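Putative heme binding protein (Tannerella forsythia, PDB 6EU8) probably binds heme as a member of the HmuY-like family, with binding properties that differ from those of Porphyromonas gingivalis HmuY. Local coordinates at residues T37-S42 with E54-K59; H45-G50 with S126-A131; F76-N81 with P138-W143; V108-K113 with G132-N137. One frame throughout, in Å; residues are numbered along the deposited sequence.

Overall arrangement
The four contacts belong to one all-beta HmuY-type chain. Contacts 1, 2 and 4 lie on the same side of its centre, 13 to 15 Å apart between contact centres, and touch one another. Contacts 2 and 4 share strand 127-136, which pairs with strand 44-48 in one and 105-111 in the other. Strand 51-56, the next neighbour of 44-48, leads into contact 1. Contact 3 is buried near the middle, about 12 Å from contact 4 and 23 Å from contact 2. Along the chain, contact 1 closes before contacts 3 and 4 open, whereas contact 2 interleaves with all three. I78 and N137 join contacts 3 and 4, linking the four-stranded sheet of strand 77-80 to strand 127-136.

Contact 1: T37-S42 with E54-K59; sequences THRDFS and ETIPAK
R39 and K59 carry most of this surface contact, their side chains crossing at a slant where strand 35-39, an outermost strand of the four-stranded sheet, and strand 51-56 of the large sheet both end. The R39 chain is fully stretched from CG to NE, with CG anti to the backbone N (chi1 -179°), and this reach carries the guanidinium across to the 54-59 segment. There the aliphatic part of K59 lies over one face of the group, K59 CD standing 4.0 Å above its plane, while I56 CG2 sits at the edge, 3.8 Å from R39 NH2. The lysine is modelled in two conformations, and these contacts hold for one of them, in which it bends at its last torsion and K59 NZ donates to P57 O at 2.9 Å.

F41 is the third participant. The edge of its ring meets a backbone oxygen, F41 CD1 lying 3.4 Å from K59 O, close to the ring plane. A58 CB packs against F41 O.

Water bridges the seam between the loops. Water 1 accepts from K59 N at 2.9 Å and lies 2.8 Å from D40 O, and water 2 accepts from R39 NH2 at 2.9 Å. An Asx turn shapes the 37-42 side, with D40 OD1 receiving both S42 N and S42 OG; W44 and W25 also donate to this carboxylate, and W44 forms a cation-pi pair with R39.

In the same conformer R39 NH2 lies 3.9 Å from K59 NZ; P57 O and water 2 probably ease this repulsion. Waters supply the polar link between the segments.

Contact 2: H45-G50 with S126-A131; sequences HVMKNG and SKFTVA
Backbone bonding joins H45 to V130 and M47 to F128 as the hydrogen-bonded pairs of an antiparallel strand pairing. H45 N reaches V130 O at 2.9 Å and M47 N reaches F128 O at the same length, and both pairs are closed by a return bond. N49 N extends the pattern by one, donating to S126 O at 3.1 Å. Short CA-H...O contacts fill the gaps between, as from K127 CA to M47 O at 3.2 Å.

On the face that also carries H45, M47 packs against F128 and V130. F128 CG lies between its backbone N and carbonyl carbon (chi1 56°), which brings the ring back beside M47. A CH-pi contact results: M47 CB is 4.2 Å from the F128 ring centroid, over the face. The bent methionine also sends its methyl to V130, M47 CE to V130 CG2 being 3.8 Å. On the opposite face V46 CG1 rests 3.7 Å from K127 CD.

Between the side chains, water 4 accepts from both K48 NZ and K127 NZ. K48 NZ also bonds to K125 O, and the H45 imidazole to D112 and E43.

S126 closes helix 120-124 through a Schellman motif and hands the chain directly to strand 127-136, whose other side is flanked here by strand 115-117, while strand 51-56 borders 44-48.

Contact 3: F76-N81 with P138-W143; sequences FDIRTN and PVLKTW
F76 and W143 meet as an offset edge-to-face pair, their ring planes at 86° and the centroids of the F76 ring and the six-membered W143 ring 5.5 Å apart. The edge belongs to the tryptophan, which directs it at the phenylalanine face; W143 CZ2 comes within 3.6 Å of F76 CD1. Around this pair, the short 3-10 turn 140-143 packs on strand 77-80, an outermost strand of the four-stranded antiparallel sheet in this all-beta HmuY-type chain.

The indole is set by its first torsion, which places W143 CG between the backbone N and the carbonyl carbon (chi1 80°) and swings the ring toward the strand. I78 lies at about a right angle to it, with I78 CG1 3.7 Å from W143 CD1. The two branches of I78 divide the contact: CG1 serves the indole, whereas CG2 faces leucine, I78 CG2 being 3.9 Å from L140 CD1. T80 CG2 touches the same leucine methyl, so L140 CD1 is held by two residues of alternate strand positions. The T80 hydroxyl is engaged separately, with D107 and G83.

The turn is itself stitched by W143 N donating to L140 O. From the large sheet, F160 of strand 160-163 touches L140 and W143, and F174 of strand 169-178 meets the indole ring.

F76 O takes two donors. Water 5 bridges it to K141 O, and W143 NE1 donates to F76 O at 2.9 Å with an N-H...O angle of 167°, the oxygen lying close to the plane of the indole.

Contact 4: V108-K113 with G132-N137; sequences VEIKDK and GMAKVN
I110 holds CG1 between its backbone N and carbonyl carbon (chi1 57°), and the rest of the chain then extends so that I110 CD1 arrives 4.1 Å from V136 CG1, the two side chains crossing at about a right angle. M133 reaches its partners by folding instead of stretching: bends at chi2 and chi3 (-66° and -28°) curl the thioether back over the neighbouring strand. These side chains decorate an antiparallel strand pair, 105-111 with 127-136, within the large antiparallel sheet of the HmuY-type chain.

The backbone pairing is regular at V108 with V136 and at I110 with A134, each joined by bonds in both directions; I110 N to A134 O measures 2.8 Å. Between them E109 and K135 form a non-hydrogen-bonded pair.

The two faces differ in character. On that of V108, I110, A134 and V136 the contacts are aliphatic, with V108 CG2 4.1 Å from V136 CG2. A134 and V136 are buried there. The other face is exposed and mixed. E109 and K135 run side by side in the same direction, but E109 OE2 stays 4.7 Å from K135 NZ, too far for their charged atoms to touch, although the opposite charges may still attract. M133 SD lies against the alkyl part of K111, 3.9 Å from K111 CB, and M133 CE presses on E109 CB at 3.6 Å.

Next to V136, the backbone of N137 bonds to I78 of strand 77-80, which comes much earlier in the chain. Near M133, D112 N donates to G132 O at 3.2 Å, from well above the carbonyl plane.

Contact 1: T37-S42 with E54-K59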
loop_
_atom_site.group_PDB
_atom_site.type_symbol
_atom_site.label_atom_id
_atom_site.label_comp_id
_atom_site.label_asym_id
_atom_site.label_seq_id
_atom_site.Cartn_x
_atom_site.Cartn_y
_atom_site.Cartn_z
ATOM N N THR A 37 -11.544 2.696 5.065
ATOM C CA THR A 37 -10.581 2.121 5.985
ATOM C C THR A 37 -11.238 0.952 6.751
ATOM O O THR A 37 -12.319 1.122 7.340
ATOM C CB THR A 37 -10.008 3.182 6.946
ATOM O OG1 THR A 37 -9.367 4.231 6.189
ATOM C CG2 THR A 37 -9.008 2.592 7.926
ATOM N N HIS A 38 -10.604 -0.229 6.756
ATOM C CA HIS A 38 -11.123 -1.399 7.489
ATOM C C HIS A 38 -9.989 -2.150 8.177
ATOM O O HIS A 38 -8.871 -2.215 7.656
ATOM C CB HIS A 38 -11.782 -2.408 6.563
ATOM C CG HIS A 38 -12.969 -1.877 5.820
ATOM N ND1 HIS A 38 -14.242 -1.904 6.349
ATOM C CD2 HIS A 38 -13.070 -1.286 4.610
ATOM C CE1 HIS A 38 -15.085 -1.376 5.477
ATOM N NE2 HIS A 38 -14.401 -0.984 4.416
ATOM N N ARG A 39 -10.279 -2.719 9.340
ATOM C CA ARG A 39 -9.360 -3.604 10.051
ATOM C C ARG A 39 -8.997 -4.814 9.175
ATOM O O ARG A 39 -9.866 -5.387 8.508
ATOM C CB ARG A 39 -10.014 -4.085 11.367
ATOM C CG ARG A 39 -9.172 -5.007 12.241
ATOM C CD ARG A 39 -9.959 -5.429 13.493
ATOM N NE ARG A 39 -9.272 -6.362 14.385
ATOM C CZ ARG A 39 -9.108 -7.661 14.164
ATOM N NH1 ARG A 39 -9.571 -8.193 13.053
ATOM N NH2 ARG A 39 -8.464 -8.421 15.047
ATOM N N ASP A 40 -7.713 -5.161 9.139
ATOM C CA ASP A 40 -7.218 -6.356 8.417
ATOM C C ASP A 40 -8.098 -7.576 8.696
ATOM O O ASP A 40 -8.462 -7.806 9.857
ATOM C CB ASP A 40 -5.731 -6.586 8.765
ATOM C CG ASP A 40 -5.149 -7.830 8.121
ATOM O OD1 ASP A 40 -5.409 -8.931 8.643
ATOM O OD2 ASP A 40 -4.424 -7.694 7.089
ATOM N N PHE A 41 -8.434 -8.338 7.633
ATOM C CA PHE A 41 -9.411 -9.457 7.676
ATOM C C PHE A 41 -8.842 -10.858 7.948
ATOM O O PHE A 41 -9.600 -11.844 7.985
ATOM C CB PHE A 41 -10.253 -9.500 6.345
ATOM C CG PHE A 41 -10.953 -8.193 6.002
ATOM C CD1 PHE A 41 -11.912 -7.656 6.847
ATOM C CD2 PHE A 41 -10.658 -7.496 4.841
ATOM C CE1 PHE A 41 -12.570 -6.468 6.536
ATOM C CE2 PHE A 41 -11.288 -6.279 4.541
ATOM C CZ PHE A 41 -12.238 -5.767 5.409
ATOM N N SER A 42 -7.530 -10.983 8.190
ATOM C CA SER A 42 -6.921 -12.287 8.400
ATOM C C SER A 42 -7.075 -12.771 9.864
ATOM O O SER A 42 -7.439 -11.994 10.743
ATOM C CB SER A 42 -5.453 -12.244 7.973
ATOM O OG SER A 42 -4.653 -11.518 8.875
ATOM N N GLU A 54 -0.534 -17.561 20.306
ATOM C CA GLU A 54 -1.964 -17.350 20.430
ATOM C C GLU A 54 -2.579 -16.924 19.111
ATOM O O GLU A 54 -1.871 -16.422 18.216
ATOM C CB GLU A 54 -2.280 -16.295 21.479
ATOM C CG GLU A 54 -2.053 -16.797 22.878
ATOM C CD GLU A 54 -2.090 -15.711 23.933
ATOM O OE1 GLU A 54 -2.557 -14.578 23.660
ATOM O OE2 GLU A 54 -1.641 -16.022 25.055
ATOM N N THR A 55 -3.899 -17.119 19.004
ATOM C CA THR A 55 -4.661 -16.634 17.844
ATOM C C THR A 55 -5.691 -15.588 18.250
ATOM O O THR A 55 -6.198 -15.582 19.389
ATOM C CB THR A 55 -5.458 -17.757 17.135
ATOM O OG1 THR A 55 -6.420 -18.302 18.045
ATOM C CG2 THR A 55 -4.587 -18.811 16.655
ATOM N N ILE A 56 -6.024 -14.700 17.320
ATOM C CA ILE A 56 -7.118 -13.748 17.442
ATOM C C ILE A 56 -8.034 -13.994 16.243
ATOM O O ILE A 56 -7.546 -13.975 15.108
ATOM C CB ILE A 56 -6.613 -12.287 17.468
ATOM C CG1 ILE A 56 -5.681 -12.025 18.687
ATOM C CG2 ILE A 56 -7.784 -11.312 17.493
ATOM C CD1 ILE A 56 -4.890 -10.733 18.559
ATOM N N PRO A 57 -9.351 -14.218 16.477
ATOM C CA PRO A 57 -10.195 -14.655 15.375
ATOM C C PRO A 57 -10.279 -13.675 14.220
ATOM O O PRO A 57 -10.342 -12.477 14.432
ATOM C CB PRO A 57 -11.580 -14.790 16.014
ATOM C CG PRO A 57 -11.360 -14.933 17.448
ATOM C CD PRO A 57 -10.093 -14.200 17.755
ATOM N N ALA A 58 -10.318 -14.202 13.015
ATOM C CA ALA A 58 -10.583 -13.427 11.807
ATOM C C ALA A 58 -11.945 -12.728 11.925
ATOM O O ALA A 58 -12.921 -13.369 12.370
ATOM C CB ALA A 58 -10.569 -14.319 10.591
ATOM N N LYS A 59 -12.009 -11.448 11.557
ATOM C CA LYS A 59 -13.254 -10.665 11.614
ATOM C C LYS A 59 -13.531 -9.969 10.290
ATOM O O LYS A 59 -12.638 -9.374 9.682
ATOM C CB LYS A 59 -13.190 -9.655 12.761
ATOM C CG LYS A 59 -13.305 -10.304 14.134
ATOM C CD LYS A 59 -12.753 -9.432 15.249
ATOM C CE LYS A 59 -12.521 -10.240 16.523
ATOM N NZ LYS A 59 -11.127 -10.756 16.642
HETATM O O HOH W 1 -9.457 -10.196 10.977
HETATM O O HOH W 2 -7.963 -10.987 13.741
HETATM O O HOH W 3 -11.324 -7.128 10.602
#

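Contact 2: H45-G50 with S126-A131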
loop_
_atom_site.group_PDB
_atom_site.type_symbol
_atom_site.label_atom_id
_atom_site.label_comp_id
_atom_site.label_asym_id
_atom_site.label_seq_id
_atom_site.Cartn_x
_atom_site.Cartn_y
_atom_site.Cartn_z
ATOM N N HIS A 45 -2.010 -13.555 14.569
ATOM C CA HIS A 45 -1.181 -14.525 15.267
ATOM C C HIS A 45 -0.213 -13.780 16.186
ATOM O O HIS A 45 0.570 -12.919 15.716
ATOM C CB HIS A 45 -0.461 -15.440 14.283
ATOM C CG HIS A 45 -1.400 -16.355 13.533
ATOM N ND1 HIS A 45 -1.110 -16.871 12.299
ATOM C CD2 HIS A 45 -2.602 -16.869 13.889
ATOM C CE1 HIS A 45 -2.116 -17.635 11.893
ATOM N NE2 HIS A 45 -3.040 -17.640 12.837
ATOM N N VAL A 46 -0.326 -14.089 17.490
ATOM C CA VAL A 46 0.563 -13.482 18.522
ATOM C C VAL A 46 1.822 -14.322 18.587
ATOM O O VAL A 46 1.773 -15.540 18.805
ATOM C CB VAL A 46 -0.139 -13.401 19.888
ATOM C CG1 VAL A 46 0.786 -12.841 20.978
ATOM C CG2 VAL A 46 -1.384 -12.562 19.814
ATOM N N MET A 47 2.964 -13.687 18.335
ATOM C CA MET A 47 4.269 -14.346 18.394
ATOM C C MET A 47 4.861 -14.008 19.758
ATOM O O MET A 47 4.876 -12.842 20.154
ATOM C CB MET A 47 5.203 -13.820 17.308
ATOM C CG MET A 47 4.754 -14.103 15.907
ATOM S SD MET A 47 4.759 -15.890 15.616
ATOM C CE MET A 47 3.512 -15.874 14.361
ATOM N N LYS A 48 5.289 -15.036 20.492
ATOM C CA LYS A 48 5.899 -14.876 21.820
ATOM C C LYS A 48 7.135 -15.770 21.831
ATOM O O LYS A 48 7.046 -16.967 21.542
ATOM C CB LYS A 48 4.909 -15.288 22.921
ATOM C CG LYS A 48 5.512 -15.503 24.316
ATOM C CD LYS A 48 5.635 -14.203 25.082
ATOM C CE LYS A 48 6.444 -14.401 26.364
ATOM N NZ LYS A 48 6.513 -13.122 27.112
ATOM N N ASN A 49 8.292 -15.184 22.152
ATOM C CA ASN A 49 9.556 -15.907 22.195
ATOM C C ASN A 49 9.898 -16.629 20.889
ATOM O O ASN A 49 10.463 -17.732 20.907
ATOM C CB ASN A 49 9.587 -16.888 23.380
ATOM C CG ASN A 49 9.466 -16.201 24.730
ATOM O OD1 ASN A 49 9.650 -14.985 24.859
ATOM N ND2 ASN A 49 9.148 -16.983 25.756
ATOM N N GLY A 50 9.553 -16.001 19.764
ATOM C CA GLY A 50 9.853 -16.504 18.427
ATOM C C GLY A 50 8.957 -17.599 17.872
ATOM O O GLY A 50 9.244 -18.141 16.813
ATOM N N SER A 126 9.286 -9.851 24.250
ATOM C CA SER A 126 9.431 -10.586 23.006
ATOM C C SER A 126 8.079 -11.003 22.399
ATOM O O SER A 126 7.927 -12.146 21.967
ATOM C CB SER A 126 10.359 -11.780 23.185
ATOM O OG SER A 126 11.620 -11.327 23.686
ATOM N N LYS A 127 7.143 -10.061 22.367
ATOM C CA LYS A 127 5.769 -10.318 21.899
ATOM C C LYS A 127 5.317 -9.261 20.905
ATOM O O LYS A 127 5.458 -8.052 21.125
ATOM C CB LYS A 127 4.801 -10.362 23.073
ATOM C CG LYS A 127 3.346 -10.593 22.683
ATOM C CD LYS A 127 2.555 -11.246 23.801
ATOM C CE LYS A 127 2.397 -10.322 24.971
ATOM N NZ LYS A 127 1.487 -10.975 25.955
ATOM N N PHE A 128 4.695 -9.725 19.809
ATOM C CA PHE A 128 4.106 -8.812 18.812
ATOM C C PHE A 128 3.091 -9.618 17.976
ATOM O O PHE A 128 3.082 -10.842 18.075
ATOM C CB PHE A 128 5.153 -8.166 17.910
ATOM C CG PHE A 128 6.042 -9.141 17.182
ATOM C CD1 PHE A 128 5.661 -9.698 15.959
ATOM C CD2 PHE A 128 7.301 -9.511 17.714
ATOM C CE1 PHE A 128 6.472 -10.627 15.318
ATOM C CE2 PHE A 128 8.112 -10.426 17.056
ATOM C CZ PHE A 128 7.712 -10.978 15.851
ATOM N N THR A 129 2.234 -8.917 17.234
ATOM C CA THR A 129 1.130 -9.587 16.482
ATOM C C THR A 129 1.288 -9.376 14.977
ATOM O O THR A 129 1.518 -8.253 14.516
ATOM C CB THR A 129 -0.224 -9.051 16.947
ATOM O OG1 THR A 129 -0.272 -9.101 18.388
ATOM C CG2 THR A 129 -1.409 -9.915 16.407
ATOM N N VAL A 130 1.132 -10.456 14.216
ATOM C CA VAL A 130 1.217 -10.438 12.730
ATOM C C VAL A 130 -0.068 -10.963 12.067
ATOM O O VAL A 130 -0.807 -11.753 12.630
ATOM C CB VAL A 130 2.408 -11.244 12.214
ATOM C CG1 VAL A 130 3.731 -10.569 12.622
ATOM C CG2 VAL A 130 2.399 -12.675 12.726
ATOM N N ALA A 131 -0.293 -10.509 10.833
ATOM C CA ALA A 131 -1.391 -11.025 9.989
ATOM C C ALA A 131 -1.086 -12.455 9.578
ATOM O O ALA A 131 0.003 -12.749 9.101
ATOM C CB ALA A 131 -1.544 -10.142 8.779
HETATM O O HOH W 4 3.913 -11.961 27.658
#

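Contact 3: F76-N81 with P138-W143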
loop_
_atom_site.group_PDB
_atom_site.type_symbol
_atom_site.label_atom_id
_atom_site.label_comp_id
_atom_site.label_asym_id
_atom_site.label_seq_id
_atom_site.Cartn_x
_atom_site.Cartn_y
_atom_site.Cartn_z
ATOM N N PHE A 76 3.658 1.430 5.481
ATOM C CA PHE A 76 4.328 1.706 4.186
ATOM C C PHE A 76 4.173 0.555 3.192
ATOM O O PHE A 76 4.781 0.572 2.099
ATOM C CB PHE A 76 5.803 2.100 4.381
ATOM C CG PHE A 76 6.032 3.385 5.167
ATOM C CD1 PHE A 76 5.091 4.421 5.220
ATOM C CD2 PHE A 76 7.226 3.537 5.871
ATOM C CE1 PHE A 76 5.343 5.587 5.925
ATOM C CE2 PHE A 76 7.469 4.719 6.597
ATOM C CZ PHE A 76 6.546 5.713 6.616
ATOM N N ASP A 77 3.378 -0.446 3.575
ATOM C CA ASP A 77 3.029 -1.571 2.664
ATOM C C ASP A 77 1.946 -1.126 1.673
ATOM O O ASP A 77 0.935 -0.529 2.059
ATOM C CB ASP A 77 2.471 -2.737 3.462
ATOM C CG ASP A 77 3.387 -3.198 4.562
ATOM O OD1 ASP A 77 4.507 -3.645 4.251
ATOM O OD2 ASP A 77 2.989 -3.158 5.751
ATOM N N ILE A 78 2.159 -1.442 0.393
ATOM C CA ILE A 78 1.234 -1.058 -0.698
ATOM C C ILE A 78 0.856 -2.324 -1.446
ATOM O O ILE A 78 1.757 -3.116 -1.831
ATOM C CB ILE A 78 1.867 -0.106 -1.741
ATOM C CG1 ILE A 78 2.701 0.981 -1.082
ATOM C CG2 ILE A 78 0.784 0.494 -2.639
ATOM C CD1 ILE A 78 1.915 1.938 -0.285
ATOM N N ARG A 79 -0.452 -2.559 -1.611
ATOM C CA ARG A 79 -0.930 -3.649 -2.477
ATOM C C ARG A 79 -1.866 -3.094 -3.547
ATOM O O ARG A 79 -2.273 -1.939 -3.511
ATOM C CB ARG A 79 -1.633 -4.751 -1.689
ATOM C CG ARG A 79 -2.967 -4.334 -1.096
ATOM C CD ARG A 79 -3.787 -5.500 -0.598
ATOM N NE ARG A 79 -4.311 -6.292 -1.714
ATOM C CZ ARG A 79 -5.364 -7.098 -1.642
ATOM N NH1 ARG A 79 -6.045 -7.257 -0.509
ATOM N NH2 ARG A 79 -5.747 -7.745 -2.765
ATOM N N THR A 80 -2.220 -3.982 -4.484
ATOM C CA THR A 80 -3.177 -3.677 -5.547
ATOM C C THR A 80 -4.397 -4.595 -5.437
ATOM O O THR A 80 -4.394 -5.565 -4.677
ATOM C CB THR A 80 -2.520 -3.860 -6.941
ATOM O OG1 THR A 80 -2.276 -5.251 -7.209
ATOM C CG2 THR A 80 -1.238 -3.056 -7.054
ATOM N N ASN A 81 -5.425 -4.297 -6.252
ATOM C CA ASN A 81 -6.637 -5.158 -6.322
ATOM C C ASN A 81 -6.488 -6.105 -7.512
ATOM O O ASN A 81 -7.083 -5.869 -8.584
ATOM C CB ASN A 81 -7.903 -4.297 -6.422
ATOM C CG ASN A 81 -9.174 -5.104 -6.266
ATOM O OD1 ASN A 81 -9.125 -6.306 -6.003
ATOM N ND2 ASN A 81 -10.317 -4.447 -6.390
ATOM N N PRO A 138 5.573 -6.406 -4.389
ATOM C CA PRO A 138 7.020 -6.315 -4.146
ATOM C C PRO A 138 7.727 -5.191 -4.926
ATOM O O PRO A 138 8.835 -4.808 -4.551
ATOM C CB PRO A 138 7.523 -7.693 -4.591
ATOM C CG PRO A 138 6.558 -8.112 -5.625
ATOM C CD PRO A 138 5.233 -7.595 -5.186
ATOM N N VAL A 139 7.115 -4.693 -6.014
ATOM C CA VAL A 139 7.618 -3.528 -6.737
ATOM C C VAL A 139 7.232 -2.230 -5.985
ATOM O O VAL A 139 8.097 -1.405 -5.674
ATOM C CB VAL A 139 7.146 -3.506 -8.231
ATOM C CG1 VAL A 139 7.429 -2.154 -8.897
ATOM C CG2 VAL A 139 7.810 -4.658 -9.000
ATOM N N LEU A 140 5.959 -2.073 -5.642
ATOM C CA LEU A 140 5.536 -0.851 -4.963
ATOM C C LEU A 140 6.204 -0.687 -3.600
ATOM O O LEU A 140 6.374 0.430 -3.172
ATOM C CB LEU A 140 4.016 -0.761 -4.876
ATOM C CG LEU A 140 3.314 -0.661 -6.245
ATOM C CD1 LEU A 140 1.805 -0.846 -6.104
ATOM C CD2 LEU A 140 3.660 0.637 -6.941
ATOM N N LYS A 141 6.624 -1.779 -2.974
ATOM C CA LYS A 141 7.328 -1.710 -1.653
ATOM C C LYS A 141 8.581 -0.857 -1.741
ATOM O O LYS A 141 8.973 -0.195 -0.758
ATOM C CB LYS A 141 7.700 -3.119 -1.199
ATOM C CG LYS A 141 8.249 -3.256 0.228
ATOM C CD LYS A 141 8.795 -4.668 0.465
ATOM C CE LYS A 141 9.717 -4.751 1.667
ATOM N NZ LYS A 141 8.956 -4.976 2.912
ATOM N N THR A 142 9.198 -0.829 -2.914
ATOM C CA THR A 142 10.411 -0.034 -3.120
ATOM C C THR A 142 10.232 1.487 -3.147
ATOM O O THR A 142 11.230 2.217 -3.303
ATOM C CB THR A 142 11.187 -0.483 -4.369
ATOM O OG1 THR A 142 10.531 -0.056 -5.575
ATOM C CG2 THR A 142 11.405 -1.992 -4.360
ATOM N N TRP A 143 9.009 2.008 -3.000
ATOM C CA TRP A 143 8.789 3.460 -2.870
ATOM C C TRP A 143 9.580 4.050 -1.685
ATOM O O TRP A 143 9.921 5.216 -1.712
ATOM C CB TRP A 143 7.300 3.822 -2.779
ATOM C CG TRP A 143 6.603 3.647 -1.428
ATOM C CD1 TRP A 143 6.115 2.505 -0.869
ATOM C CD2 TRP A 143 6.275 4.707 -0.523
ATOM N NE1 TRP A 143 5.543 2.778 0.357
ATOM C CE2 TRP A 143 5.589 4.134 0.568
ATOM C CE3 TRP A 143 6.487 6.090 -0.545
ATOM C CZ2 TRP A 143 5.129 4.896 1.650
ATOM C CZ3 TRP A 143 6.007 6.858 0.523
ATOM C CH2 TRP A 143 5.328 6.257 1.603
HETATM O O HOH W 5 7.564 -0.073 1.818
#

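Contact 4: V108-K113 with G132-N137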
loop_
_atom_site.group_PDB
_atom_site.type_symbol
_atom_site.label_atom_id
_atom_site.label_comp_id
_atom_site.label_asym_id
_atom_site.label_seq_id
_atom_site.Cartn_x
_atom_site.Cartn_y
_atom_site.Cartn_z
ATOM N N VAL A 108 2.235 -10.477 -3.913
ATOM C CA VAL A 108 2.637 -11.759 -3.305
ATOM C C VAL A 108 1.974 -11.915 -1.940
ATOM O O VAL A 108 1.630 -10.922 -1.306
ATOM C CB VAL A 108 4.163 -11.915 -3.183
ATOM C CG1 VAL A 108 4.810 -11.828 -4.575
ATOM C CG2 VAL A 108 4.794 -10.909 -2.233
ATOM N N GLU A 109 1.777 -13.155 -1.526
ATOM C CA GLU A 109 1.215 -13.501 -0.213
ATOM C C GLU A 109 2.344 -13.702 0.773
ATOM O O GLU A 109 3.292 -14.469 0.486
ATOM C CB GLU A 109 0.398 -14.808 -0.283
ATOM C CG GLU A 109 -0.935 -14.662 -1.009
ATOM C CD GLU A 109 -1.871 -15.857 -0.845
ATOM O OE1 GLU A 109 -1.459 -16.922 -0.324
ATOM O OE2 GLU A 109 -3.046 -15.718 -1.245
ATOM N N ILE A 110 2.250 -13.057 1.946
ATOM C CA ILE A 110 3.239 -13.218 3.013
ATOM C C ILE A 110 2.546 -13.745 4.279
ATOM O O ILE A 110 1.530 -13.193 4.717
ATOM C CB ILE A 110 4.043 -11.937 3.280
ATOM C CG1 ILE A 110 3.147 -10.746 3.623
ATOM C CG2 ILE A 110 4.898 -11.596 2.065
ATOM C CD1 ILE A 110 3.947 -9.546 4.131
ATOM N N LYS A 111 3.108 -14.815 4.845
ATOM C CA LYS A 111 2.555 -15.535 5.986
ATOM C C LYS A 111 3.243 -15.148 7.315
ATOM O O LYS A 111 4.467 -15.235 7.434
ATOM C CB LYS A 111 2.759 -17.032 5.751
ATOM C CG LYS A 111 2.116 -17.929 6.775
ATOM C CD LYS A 111 2.422 -19.398 6.467
ATOM C CE LYS A 111 1.975 -20.323 7.580
ATOM N NZ LYS A 111 2.252 -21.743 7.201
ATOM N N ASP A 112 2.459 -14.704 8.293
ATOM C CA ASP A 112 2.941 -14.399 9.649
ATOM C C ASP A 112 4.113 -13.441 9.630
ATOM O O ASP A 112 5.133 -13.631 10.329
ATOM C CB ASP A 112 3.307 -15.694 10.397
ATOM C CG ASP A 112 2.094 -16.516 10.780
ATOM O OD1 ASP A 112 1.012 -15.972 10.996
ATOM O OD2 ASP A 112 2.244 -17.752 10.944
ATOM N N LYS A 113 3.979 -12.393 8.829
ATOM C CA LYS A 113 5.084 -11.434 8.631
ATOM C C LYS A 113 4.659 -9.975 8.780
ATOM O O LYS A 113 5.403 -9.178 9.355
ATOM C CB LYS A 113 5.773 -11.677 7.288
ATOM C CG LYS A 113 6.780 -12.835 7.348
ATOM C CD LYS A 113 7.199 -13.353 5.978
ATOM C CE LYS A 113 8.188 -14.511 6.112
ATOM N NZ LYS A 113 8.241 -15.357 4.884
ATOM N N GLY A 132 -2.045 -13.378 9.744
ATOM C CA GLY A 132 -1.792 -14.771 9.311
ATOM C C GLY A 132 -1.422 -14.881 7.836
ATOM O O GLY A 132 -0.518 -15.632 7.454
ATOM N N MET A 133 -2.121 -14.120 6.999
ATOM C CA MET A 133 -1.792 -13.975 5.613
ATOM C C MET A 133 -2.087 -12.544 5.164
ATOM O O MET A 133 -3.115 -12.010 5.558
ATOM C CB MET A 133 -2.702 -14.925 4.798
ATOM C CG MET A 133 -2.447 -16.411 4.974
ATOM S SD MET A 133 -0.862 -17.056 4.389
ATOM C CE MET A 133 -0.428 -15.930 3.072
ATOM N N ALA A 134 -1.201 -11.964 4.366
ATOM C CA ALA A 134 -1.409 -10.651 3.775
ATOM C C ALA A 134 -0.834 -10.597 2.355
ATOM O O ALA A 134 0.057 -11.370 2.003
ATOM C CB ALA A 134 -0.817 -9.530 4.656
ATOM N N LYS A 135 -1.378 -9.696 1.558
ATOM C CA LYS A 135 -0.926 -9.455 0.181
ATOM C C LYS A 135 -0.245 -8.092 0.104
ATOM O O LYS A 135 -0.797 -7.100 0.585
ATOM C CB LYS A 135 -2.111 -9.495 -0.814
ATOM C CG LYS A 135 -2.770 -10.856 -0.922
ATOM C CD LYS A 135 -3.998 -10.852 -1.835
ATOM C CE LYS A 135 -4.610 -12.243 -1.942
ATOM N NZ LYS A 135 -6.093 -12.209 -1.802
ATOM N N VAL A 136 0.948 -8.054 -0.511
ATOM C CA VAL A 136 1.743 -6.849 -0.693
ATOM C C VAL A 136 2.377 -6.892 -2.090
ATOM O O VAL A 136 2.741 -7.971 -2.567
ATOM C CB VAL A 136 2.852 -6.685 0.395
ATOM C CG1 VAL A 136 2.213 -6.609 1.784
ATOM C CG2 VAL A 136 3.880 -7.818 0.357
ATOM N N ASN A 137 2.568 -5.750 -2.717
ATOM C CA ASN A 137 3.223 -5.715 -4.028
ATOM C C ASN A 137 4.725 -5.491 -3.857
ATOM O O ASN A 137 5.125 -4.491 -3.225
ATOM C CB ASN A 137 2.631 -4.625 -4.908
ATOM C CG ASN A 137 3.110 -4.761 -6.343
ATOM O OD1 ASN A 137 4.159 -4.269 -6.710
ATOM N ND2 ASN A 137 2.361 -5.522 -7.122
#